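Long-range contact in RNA-binding protein RMD9, mitochondrial (Saccharomyces cerevisiae S288C, PDB 7A9X), which binds a dodecameric sequence in the 3'-UTRs of mitochondrial mRNAs and takes part in their processing or stability: residues 320-331 with 362-373. Residues are numbered along the deposited sequence; the frame is centred on the assembly and turned at random.
Sequences VSTVNSFLQNIW and SLNNTFFTIFFE. With nucleotides of chain B.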
ATOM      1  N   VAL A 320     -10.126   1.211  -3.086  1.00 55.74           N
ATOM      2  CA  VAL A 320      -9.927  -0.233  -3.014  1.00 64.59           C
ATOM      3  C   VAL A 320      -9.566  -0.670  -1.599  1.00 60.77           C
ATOM      4  O   VAL A 320      -9.938  -1.769  -1.173  1.00 59.14           O
ATOM      5  CB  VAL A 320      -8.875  -0.691  -4.046  1.00 60.54           C
ATOM      6  CG1 VAL A 320      -7.468  -0.298  -3.621  1.00 56.79           C
ATOM      7  CG2 VAL A 320      -8.970  -2.196  -4.267  1.00 62.80           C
ATOM      8  N   SER A 321      -8.859   0.175  -0.841  1.00 61.03           N
ATOM      9  CA  SER A 321      -8.589  -0.143   0.558  1.00 62.99           C
ATOM     10  C   SER A 321      -9.888  -0.320   1.334  1.00 65.84           C
ATOM     11  O   SER A 321     -10.003  -1.218   2.176  1.00 55.45           O
ATOM     12  CB  SER A 321      -7.728   0.948   1.191  1.00 58.09           C
ATOM     13  OG  SER A 321      -8.329   2.225   1.044  1.00 63.78           O
ATOM     14  N   THR A 322     -10.878   0.528   1.052  1.00 62.74           N
ATOM     15  CA  THR A 322     -12.191   0.392   1.671  1.00 56.35           C
ATOM     16  C   THR A 322     -12.880  -0.893   1.228  1.00 68.61           C
ATOM     17  O   THR A 322     -13.520  -1.576   2.038  1.00 64.17           O
ATOM     18  CB  THR A 322     -13.050   1.606   1.324  1.00 60.06           C
ATOM     19  OG1 THR A 322     -12.357   2.803   1.700  1.00 62.99           O
ATOM     20  CG2 THR A 322     -14.378   1.543   2.045  1.00 61.94           C
ATOM     21  N   VAL A 323     -12.761  -1.238  -0.056  1.00 56.53           N
ATOM     22  CA  VAL A 323     -13.374  -2.465  -0.556  1.00 65.73           C
ATOM     23  C   VAL A 323     -12.693  -3.689   0.045  1.00 70.32           C
ATOM     24  O   VAL A 323     -13.362  -4.645   0.460  1.00 69.52           O
ATOM     25  CB  VAL A 323     -13.333  -2.485  -2.095  1.00 63.26           C
ATOM     26  CG1 VAL A 323     -13.993  -3.740  -2.631  1.00 57.94           C
ATOM     27  CG2 VAL A 323     -14.013  -1.247  -2.647  1.00 57.69           C
ATOM     28  N   ASN A 324     -11.358  -3.679   0.108  1.00 63.63           N
ATOM     29  CA  ASN A 324     -10.626  -4.809   0.675  1.00 61.57           C
ATOM     30  C   ASN A 324     -11.026  -5.060   2.122  1.00 64.85           C
ATOM     31  O   ASN A 324     -11.231  -6.211   2.528  1.00 65.88           O
ATOM     32  CB  ASN A 324      -9.118  -4.565   0.583  1.00 56.60           C
ATOM     33  CG  ASN A 324      -8.612  -4.548  -0.843  1.00 60.12           C
ATOM     34  OD1 ASN A 324      -9.222  -5.133  -1.740  1.00 60.51           O
ATOM     35  ND2 ASN A 324      -7.483  -3.882  -1.060  1.00 62.31           N
ATOM     36  N   SER A 325     -11.133  -3.995   2.920  1.00 59.03           N
ATOM     37  CA  SER A 325     -11.546  -4.151   4.311  1.00 62.03           C
ATOM     38  C   SER A 325     -12.965  -4.698   4.403  1.00 65.65           C
ATOM     39  O   SER A 325     -13.263  -5.519   5.280  1.00 63.98           O
ATOM     40  CB  SER A 325     -11.437  -2.812   5.040  1.00 57.39           C
ATOM     41  OG  SER A 325     -11.974  -2.900   6.348  1.00 77.44           O
ATOM     42  N   PHE A 326     -13.850  -4.256   3.508  1.00 69.59           N
ATOM     43  CA  PHE A 326     -15.218  -4.763   3.490  1.00 64.54           C
ATOM     44  C   PHE A 326     -15.252  -6.243   3.130  1.00 66.72           C
ATOM     45  O   PHE A 326     -15.973  -7.026   3.763  1.00 66.91           O
ATOM     46  CB  PHE A 326     -16.051  -3.933   2.511  1.00 61.28           C
ATOM     47  CG  PHE A 326     -17.484  -4.363   2.397  1.00 67.05           C
ATOM     48  CD1 PHE A 326     -18.242  -4.621   3.529  1.00 70.43           C
ATOM     49  CD2 PHE A 326     -18.085  -4.475   1.153  1.00 67.60           C
ATOM     50  CE1 PHE A 326     -19.568  -5.007   3.419  1.00 72.65           C
ATOM     51  CE2 PHE A 326     -19.409  -4.858   1.037  1.00 71.23           C
ATOM     52  CZ  PHE A 326     -20.152  -5.123   2.172  1.00 72.77           C
ATOM     53  N   LEU A 327     -14.472  -6.648   2.123  1.00 63.26           N
ATOM     54  CA  LEU A 327     -14.393  -8.060   1.762  1.00 63.59           C
ATOM     55  C   LEU A 327     -13.849  -8.898   2.912  1.00 71.11           C
ATOM     56  O   LEU A 327     -14.327 -10.010   3.160  1.00 75.03           O
ATOM     57  CB  LEU A 327     -13.514  -8.234   0.524  1.00 61.49           C
ATOM     58  CG  LEU A 327     -14.057  -7.713  -0.805  1.00 66.59           C
ATOM     59  CD1 LEU A 327     -12.979  -7.785  -1.871  1.00 64.47           C
ATOM     60  CD2 LEU A 327     -15.279  -8.516  -1.219  1.00 69.01           C
ATOM     61  N   GLN A 328     -12.847  -8.381   3.623  1.00 70.07           N
ATOM     62  CA  GLN A 328     -12.250  -9.141   4.716  1.00 69.03           C
ATOM     63  C   GLN A 328     -13.214  -9.277   5.888  1.00 68.43           C
ATOM     64  O   GLN A 328     -13.252 -10.324   6.545  1.00 68.89           O
ATOM     65  CB  GLN A 328     -10.941  -8.483   5.153  1.00 59.70           C
ATOM     66  CG  GLN A 328      -9.819  -8.640   4.137  1.00 72.33           C
ATOM     67  CD  GLN A 328      -8.599  -7.800   4.464  1.00 80.11           C
ATOM     68  OE1 GLN A 328      -8.651  -6.908   5.311  1.00 83.38           O
ATOM     69  NE2 GLN A 328      -7.490  -8.083   3.790  1.00 84.31           N
ATOM     70  N   ASN A 329     -14.006  -8.235   6.158  1.00 67.20           N
ATOM     71  CA  ASN A 329     -14.977  -8.305   7.245  1.00 65.87           C
ATOM     72  C   ASN A 329     -16.079  -9.312   6.941  1.00 71.23           C
ATOM     73  O   ASN A 329     -16.550 -10.013   7.844  1.00 74.62           O
ATOM     74  CB  ASN A 329     -15.572  -6.922   7.507  1.00 65.86           C
ATOM     75  CG  ASN A 329     -14.578  -5.976   8.139  1.00 68.86           C
ATOM     76  OD1 ASN A 329     -13.615  -6.405   8.776  1.00 74.13           O
ATOM     77  ND2 ASN A 329     -14.808  -4.678   7.973  1.00 66.37           N
ATOM     78  N   ILE A 330     -16.509  -9.389   5.681  1.00 70.30           N
ATOM     79  CA  ILE A 330     -17.501 -10.387   5.291  1.00 72.00           C
ATOM     80  C   ILE A 330     -16.948 -11.791   5.491  1.00 70.76           C
ATOM     81  O   ILE A 330     -17.638 -12.682   6.003  1.00 71.71           O
ATOM     82  CB  ILE A 330     -17.943 -10.160   3.832  1.00 78.34           C
ATOM     83  CG1 ILE A 330     -18.667  -8.821   3.686  1.00 83.34           C
ATOM     84  CG2 ILE A 330     -18.824 -11.306   3.353  1.00 80.09           C
ATOM     85  CD1 ILE A 330     -19.015  -8.485   2.252  1.00 86.99           C
ATOM     86  N   TRP A 331     -15.693 -12.010   5.097  1.00 70.65           N
ATOM     87  CA  TRP A 331     -15.095 -13.335   5.218  1.00 75.72           C
ATOM     88  C   TRP A 331     -14.880 -13.715   6.679  1.00 80.97           C
ATOM     89  O   TRP A 331     -15.129 -14.862   7.071  1.00 87.28           O
ATOM     90  CB  TRP A 331     -13.779 -13.380   4.442  1.00 64.17           C
ATOM     91  CG  TRP A 331     -13.118 -14.728   4.413  1.00 67.57           C
ATOM     92  CD1 TRP A 331     -11.873 -15.042   4.877  1.00 67.62           C
ATOM     93  CD2 TRP A 331     -13.670 -15.944   3.895  1.00 66.08           C
ATOM     94  NE1 TRP A 331     -11.614 -16.376   4.674  1.00 69.13           N
ATOM     95  CE2 TRP A 331     -12.702 -16.953   4.073  1.00 71.28           C
ATOM     96  CE3 TRP A 331     -14.887 -16.276   3.290  1.00 66.66           C
ATOM     97  CZ2 TRP A 331     -12.914 -18.270   3.672  1.00 67.30           C
ATOM     98  CZ3 TRP A 331     -15.096 -17.586   2.894  1.00 67.77           C
ATOM     99  CH2 TRP A 331     -14.115 -18.566   3.087  1.00 68.03           C
ATOM    100  N   SER A 362      -4.554  -4.838  -6.126  1.00 58.85           N
ATOM    101  CA  SER A 362      -4.813  -4.888  -4.691  1.00 60.84           C
ATOM    102  C   SER A 362      -6.142  -5.572  -4.394  1.00 64.67           C
ATOM    103  O   SER A 362      -6.253  -6.327  -3.420  1.00 62.75           O
ATOM    104  CB  SER A 362      -4.791  -3.477  -4.106  1.00 55.55           C
ATOM    105  OG  SER A 362      -4.934  -3.503  -2.697  1.00 55.60           O
ATOM    106  N   LEU A 363      -7.161  -5.322  -5.223  1.00 62.95           N
ATOM    107  CA  LEU A 363      -8.453  -5.978  -5.039  1.00 59.72           C
ATOM    108  C   LEU A 363      -8.337  -7.481  -5.260  1.00 63.46           C
ATOM    109  O   LEU A 363      -8.823  -8.278  -4.449  1.00 56.83           O
ATOM    110  CB  LEU A 363      -9.494  -5.380  -5.989  1.00 56.85           C
ATOM    111  CG  LEU A 363     -10.878  -6.040  -5.956  1.00 58.78           C
ATOM    112  CD1 LEU A 363     -11.603  -5.700  -4.663  1.00 59.01           C
ATOM    113  CD2 LEU A 363     -11.721  -5.656  -7.167  1.00 58.40           C
ATOM    114  N   ASN A 364      -7.694  -7.884  -6.358  1.00 59.55           N
ATOM    115  CA  ASN A 364      -7.552  -9.306  -6.654  1.00 63.60           C
ATOM    116  C   ASN A 364      -6.696 -10.015  -5.612  1.00 71.17           C
ATOM    117  O   ASN A 364      -6.891 -11.211  -5.364  1.00 68.54           O
ATOM    118  CB  ASN A 364      -6.968  -9.486  -8.055  1.00 61.43           C
ATOM    119  CG  ASN A 364      -7.911  -9.006  -9.141  1.00 64.46           C
ATOM    120  OD1 ASN A 364      -9.132  -9.113  -9.010  1.00 64.01           O
ATOM    121  ND2 ASN A 364      -7.351  -8.473 -10.221  1.00 64.54           N
ATOM    122  N   ASN A 365      -5.758  -9.298  -4.989  1.00 70.55           N
ATOM    123  CA  ASN A 365      -4.974  -9.884  -3.906  1.00 65.26           C
ATOM    124  C   ASN A 365      -5.874 -10.315  -2.757  1.00 60.88           C
ATOM    125  O   ASN A 365      -5.782 -11.447  -2.268  1.00 59.76           O
ATOM    126  CB  ASN A 365      -3.922  -8.886  -3.422  1.00 61.40           C
ATOM    127  CG  ASN A 365      -3.047  -9.450  -2.319  1.00 59.60           C
ATOM    128  OD1 ASN A 365      -2.727 -10.639  -2.311  1.00 59.32           O
ATOM    129  ND2 ASN A 365      -2.659  -8.598  -1.379  1.00 65.31           N
ATOM    130  N   THR A 366      -6.758  -9.417  -2.313  1.00 60.14           N
ATOM    131  CA  THR A 366      -7.690  -9.753  -1.243  1.00 56.99           C
ATOM    132  C   THR A 366      -8.624 -10.883  -1.658  1.00 60.10           C
ATOM    133  O   THR A 366      -8.891 -11.797  -0.869  1.00 69.03           O
ATOM    134  CB  THR A 366      -8.494  -8.512  -0.847  1.00 60.40           C
ATOM    135  OG1 THR A 366      -7.595  -7.463  -0.471  1.00 60.22           O
ATOM    136  CG2 THR A 366      -9.422  -8.820   0.322  1.00 57.21           C
ATOM    137  N   PHE A 367      -9.113 -10.847  -2.900  1.00 58.91           N
ATOM    138  CA  PHE A 367     -10.112 -11.813  -3.347  1.00 59.50           C
ATOM    139  C   PHE A 367      -9.523 -13.215  -3.470  1.00 63.49           C
ATOM    140  O   PHE A 367     -10.108 -14.188  -2.983  1.00 60.71           O
ATOM    141  CB  PHE A 367     -10.710 -11.360  -4.680  1.00 58.71           C
ATOM    142  CG  PHE A 367     -11.595 -12.381  -5.327  1.00 66.55           C
ATOM    143  CD1 PHE A 367     -12.806 -12.735  -4.747  1.00 69.02           C
ATOM    144  CD2 PHE A 367     -11.223 -12.983  -6.519  1.00 66.65           C
ATOM    145  CE1 PHE A 367     -13.628 -13.676  -5.340  1.00 69.84           C
ATOM    146  CE2 PHE A 367     -12.040 -13.923  -7.120  1.00 72.35           C
ATOM    147  CZ  PHE A 367     -13.245 -14.271  -6.528  1.00 75.64           C
ATOM    148  N   PHE A 368      -8.369 -13.342  -4.128  1.00 61.13           N
ATOM    149  CA  PHE A 368      -7.793 -14.666  -4.329  1.00 62.38           C
ATOM    150  C   PHE A 368      -7.178 -15.230  -3.056  1.00 67.61           C
ATOM    151  O   PHE A 368      -7.066 -16.454  -2.926  1.00 64.01           O
ATOM    152  CB  PHE A 368      -6.759 -14.629  -5.455  1.00 59.49           C
ATOM    153  CG  PHE A 368      -7.369 -14.570  -6.827  1.00 65.05           C
ATOM    154  CD1 PHE A 368      -8.240 -15.562  -7.252  1.00 65.51           C
ATOM    155  CD2 PHE A 368      -7.077 -13.526  -7.689  1.00 59.53           C
ATOM    156  CE1 PHE A 368      -8.808 -15.511  -8.515  1.00 67.81           C
ATOM    157  CE2 PHE A 368      -7.641 -13.470  -8.953  1.00 60.14           C
ATOM    158  CZ  PHE A 368      -8.505 -14.463  -9.366  1.00 64.47           C
ATOM    159  N   THR A 369      -6.780 -14.370  -2.116  1.00 69.56           N
ATOM    160  CA  THR A 369      -6.381 -14.857  -0.801  1.00 66.20           C
ATOM    161  C   THR A 369      -7.557 -15.525  -0.102  1.00 68.01           C
ATOM    162  O   THR A 369      -7.420 -16.613   0.470  1.00 66.35           O
ATOM    163  CB  THR A 369      -5.827 -13.706   0.040  1.00 65.78           C
ATOM    164  OG1 THR A 369      -4.684 -13.143  -0.617  1.00 65.86           O
ATOM    165  CG2 THR A 369      -5.418 -14.191   1.419  1.00 60.27           C
ATOM    166  N   ILE A 370      -8.731 -14.893  -0.165  1.00 66.73           N
ATOM    167  CA  ILE A 370      -9.941 -15.501   0.377  1.00 64.69           C
ATOM    168  C   ILE A 370     -10.331 -16.734  -0.433  1.00 62.30           C
ATOM    169  O   ILE A 370     -10.778 -17.741   0.127  1.00 63.55           O
ATOM    170  CB  ILE A 370     -11.074 -14.460   0.424  1.00 62.98           C
ATOM    171  CG1 ILE A 370     -10.678 -13.297   1.339  1.00 60.56           C
ATOM    172  CG2 ILE A 370     -12.375 -15.097   0.888  1.00 62.57           C
ATOM    173  CD1 ILE A 370     -11.601 -12.099   1.251  1.00 60.18           C
ATOM    174  N   PHE A 371     -10.155 -16.683  -1.757  1.00 61.81           N
ATOM    175  CA  PHE A 371     -10.519 -17.821  -2.600  1.00 64.69           C
ATOM    176  C   PHE A 371      -9.770 -19.079  -2.179  1.00 67.33           C
ATOM    177  O   PHE A 371     -10.379 -20.112  -1.877  1.00 70.96           O
ATOM    178  CB  PHE A 371     -10.246 -17.509  -4.075  1.00 62.16           C
ATOM    179  CG  PHE A 371     -10.550 -18.660  -5.000  1.00 63.16           C
ATOM    180  CD1 PHE A 371      -9.586 -19.616  -5.294  1.00 63.53           C
ATOM    181  CD2 PHE A 371     -11.807 -18.794  -5.566  1.00 65.75           C
ATOM    182  CE1 PHE A 371      -9.874 -20.680  -6.137  1.00 68.51           C
ATOM    183  CE2 PHE A 371     -12.099 -19.853  -6.411  1.00 65.00           C
ATOM    184  CZ  PHE A 371     -11.134 -20.796  -6.695  1.00 65.27           C
ATOM    185  N   PHE A 372      -8.439 -19.012  -2.158  1.00 65.86           N
ATOM    186  CA  PHE A 372      -7.648 -20.205  -1.888  1.00 64.02           C
ATOM    187  C   PHE A 372      -7.647 -20.601  -0.416  1.00 66.55           C
ATOM    188  O   PHE A 372      -7.204 -21.708  -0.095  1.00 66.15           O
ATOM    189  CB  PHE A 372      -6.225 -20.010  -2.410  1.00 63.56           C
ATOM    190  CG  PHE A 372      -6.137 -20.027  -3.914  1.00 64.80           C
ATOM    191  CD1 PHE A 372      -6.047 -21.225  -4.601  1.00 64.26           C
ATOM    192  CD2 PHE A 372      -6.171 -18.847  -4.639  1.00 62.56           C
ATOM    193  CE1 PHE A 372      -5.980 -21.246  -5.981  1.00 64.24           C
ATOM    194  CE2 PHE A 372      -6.099 -18.863  -6.018  1.00 62.32           C
ATOM    195  CZ  PHE A 372      -6.003 -20.065  -6.691  1.00 63.32           C
ATOM    196  N   GLU A 373      -8.132 -19.742   0.481  1.00 64.64           N
ATOM    197  CA  GLU A 373      -8.431 -20.214   1.828  1.00 65.95           C
ATOM    198  C   GLU A 373      -9.716 -21.030   1.839  1.00 70.85           C
ATOM    199  O   GLU A 373      -9.808 -22.041   2.543  1.00 72.78           O
ATOM    200  CB  GLU A 373      -8.538 -19.040   2.801  1.00 65.45           C
ATOM    201  CG  GLU A 373      -7.214 -18.372   3.113  1.00 78.32           C
ATOM    202  CD  GLU A 373      -7.352 -17.278   4.149  1.00 83.11           C
ATOM    203  OE1 GLU A 373      -8.450 -17.147   4.730  1.00 85.90           O
ATOM    204  OE2 GLU A 373      -6.363 -16.550   4.379  1.00 85.41           O
TER
ATOM    205  P     A B   7      -4.356   6.648  -0.770  1.00 63.34           P
ATOM    206  OP1   A B   7      -4.711   6.702   0.670  1.00 71.76           O
ATOM    207  OP2   A B   7      -2.957   6.933  -1.187  1.00 62.87           O
ATOM    208  O5'   A B   7      -4.746   5.216  -1.343  1.00 71.10           O
ATOM    209  C5'   A B   7      -5.558   4.306  -0.607  1.00 59.32           C
ATOM    210  C4'   A B   7      -5.874   3.071  -1.419  1.00 63.91           C
ATOM    211  O4'   A B   7      -6.958   3.370  -2.340  1.00 64.59           O
ATOM    212  C3'   A B   7      -4.724   2.558  -2.282  1.00 61.33           C
ATOM    213  O3'   A B   7      -4.853   1.146  -2.449  1.00 69.53           O
ATOM    214  C2'   A B   7      -4.993   3.241  -3.617  1.00 64.36           C
ATOM    215  O2'   A B   7      -4.392   2.621  -4.733  1.00 63.44           O
ATOM    216  C1'   A B   7      -6.516   3.187  -3.675  1.00 67.73           C
ATOM    217  N9    A B   7      -7.117   4.237  -4.499  1.00 76.08           N
ATOM    218  C8    A B   7      -6.718   5.545  -4.603  1.00 74.89           C
ATOM    219  N7    A B   7      -7.453   6.253  -5.425  1.00 72.57           N
ATOM    220  C5    A B   7      -8.397   5.348  -5.894  1.00 77.05           C
ATOM    221  C6    A B   7      -9.467   5.478  -6.797  1.00 80.14           C
ATOM    222  N6    A B   7      -9.781   6.615  -7.420  1.00 81.22           N
ATOM    223  N1    A B   7     -10.216   4.381  -7.043  1.00 78.74           N
ATOM    224  C2    A B   7      -9.904   3.238  -6.419  1.00 74.59           C
ATOM    225  N3    A B   7      -8.926   2.992  -5.553  1.00 74.79           N
ATOM    226  C4    A B   7      -8.201   4.101  -5.331  1.00 75.46           C
ATOM    227  P     A B   9       1.362  -2.082  -1.330  1.00 72.18           P
ATOM    228  OP1   A B   9       2.622  -2.723  -0.881  1.00 78.68           O
ATOM    229  OP2   A B   9       1.308  -1.470  -2.679  1.00 97.69           O
ATOM    230  O5'   A B   9       0.182  -3.158  -1.238  1.00 74.41           O
ATOM    231  C5'   A B   9      -1.026  -3.001  -1.977  1.00 62.16           C
ATOM    232  C4'   A B   9      -1.210  -4.050  -3.047  1.00 66.19           C
ATOM    233  O4'   A B   9      -1.553  -3.399  -4.296  1.00 68.78           O
ATOM    234  C3'   A B   9       0.003  -4.910  -3.381  1.00 72.64           C
ATOM    235  O3'   A B   9       0.118  -6.023  -2.505  1.00 70.75           O
ATOM    236  C2'   A B   9      -0.243  -5.308  -4.833  1.00 72.39           C
ATOM    237  O2'   A B   9      -1.140  -6.405  -4.908  1.00 70.44           O
ATOM    238  C1'   A B   9      -0.955  -4.071  -5.382  1.00 69.10           C
ATOM    239  N9    A B   9      -0.044  -3.128  -6.061  1.00 64.93           N
ATOM    240  C8    A B   9       0.464  -1.963  -5.542  1.00 59.46           C
ATOM    241  N7    A B   9       1.237  -1.300  -6.367  1.00 66.13           N
ATOM    242  C5    A B   9       1.232  -2.078  -7.516  1.00 65.35           C
ATOM    243  C6    A B   9       1.862  -1.919  -8.764  1.00 65.01           C
ATOM    244  N6    A B   9       2.648  -0.886  -9.072  1.00 70.05           N
ATOM    245  N1    A B   9       1.655  -2.870  -9.700  1.00 66.22           N
ATOM    246  C2    A B   9       0.864  -3.907  -9.389  1.00 68.99           C
ATOM    247  N3    A B   9       0.219  -4.166  -8.253  1.00 61.05           N
ATOM    248  C4    A B   9       0.445  -3.204  -7.345  1.00 59.07           C
ATOM    249  P     C B   8      -4.096   0.133  -1.457  1.00 73.32           P
ATOM    250  OP1   C B   8      -3.816  -1.111  -2.218  1.00 61.42           O
ATOM    251  OP2   C B   8      -4.854   0.057  -0.182  1.00 68.33           O
ATOM    252  O5'   C B   8      -2.725   0.875  -1.132  1.00 65.73           O
ATOM    253  C5'   C B   8      -1.632   0.849  -2.041  1.00 64.68           C
ATOM    254  C4'   C B   8      -0.320   0.778  -1.303  1.00 76.86           C
ATOM    255  O4'   C B   8      -0.065   2.049  -0.638  1.00 78.28           O
ATOM    256  C3'   C B   8      -0.249  -0.302  -0.219  1.00 81.58           C
ATOM    257  O3'   C B   8       1.022  -0.950  -0.238  1.00 69.69           O
ATOM    258  C2'   C B   8      -0.411   0.489   1.077  1.00 84.19           C
ATOM    259  O2'   C B   8       0.190  -0.103   2.208  1.00 82.68           O
ATOM    260  C1'   C B   8       0.246   1.818   0.721  1.00 84.18           C
ATOM    261  N1    C B   8      -0.255   2.939   1.529  1.00 80.78           N
ATOM    262  C2    C B   8       0.641   3.705   2.282  1.00 77.77           C
ATOM    263  O2    C B   8       1.853   3.453   2.231  1.00 82.36           O
ATOM    264  N3    C B   8       0.163   4.717   3.042  1.00 76.77           N
ATOM    265  C4    C B   8      -1.146   4.968   3.080  1.00 77.49           C
ATOM    266  N4    C B   8      -1.568   5.979   3.844  1.00 77.36           N
ATOM    267  C5    C B   8      -2.081   4.195   2.334  1.00 73.46           C
ATOM    268  C6    C B   8      -1.597   3.196   1.585  1.00 73.13           C
TER
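S362 OG is shared by protein and RNA: it donates to OP1 of nucleotide C8 of chain B at 2.7 Å and takes a weak, bent hydrogen bond from N324 ND2 (3.1 Å, 131° at the hydrogen). A serine suits this place, since its short hydroxyl can give to a phosphate while accepting from an amide; with OG anti to the backbone N, it lies between N324 and the RNA. Asparagine suits the facing position because its amide N-H supplies that donor; its N324 OD1 lies 3.1 Å from T366 OG1. Beside these polar groups, V320 sends CG1 toward the RNA sugar and CG2 to L363 CB. L363 is a knob in the hole formed by V320, V323, N324 and L327, which its branched end fills, CD1 meeting V323 CG1 and L327 CD1, each at 3.7 Å. Farther along, tryptophan offers both a face and an N-H: I370 CG2 sits over the W331 indole in a CH-pi contact, 3.6 Å from the centroid of the five-membered ring, and NE1 donates a hydrogen bond to E373 OE1 at 3.3 Å, 18° out of the ring plane. An alanine in place of W331 would probably leave the I370 methyl without its aromatic cover and E373 without its indole donor. The segments, 8° from parallel, lie in what are assigned as successive repeats, PPR5 and PPR6, side by side as in a PPR solenoid. The contact thus grades from a phosphate-bound serine, through an aliphatic core, to an aromatic and acidic end, consistent with helix packing helping to place S362 OG for the RNA.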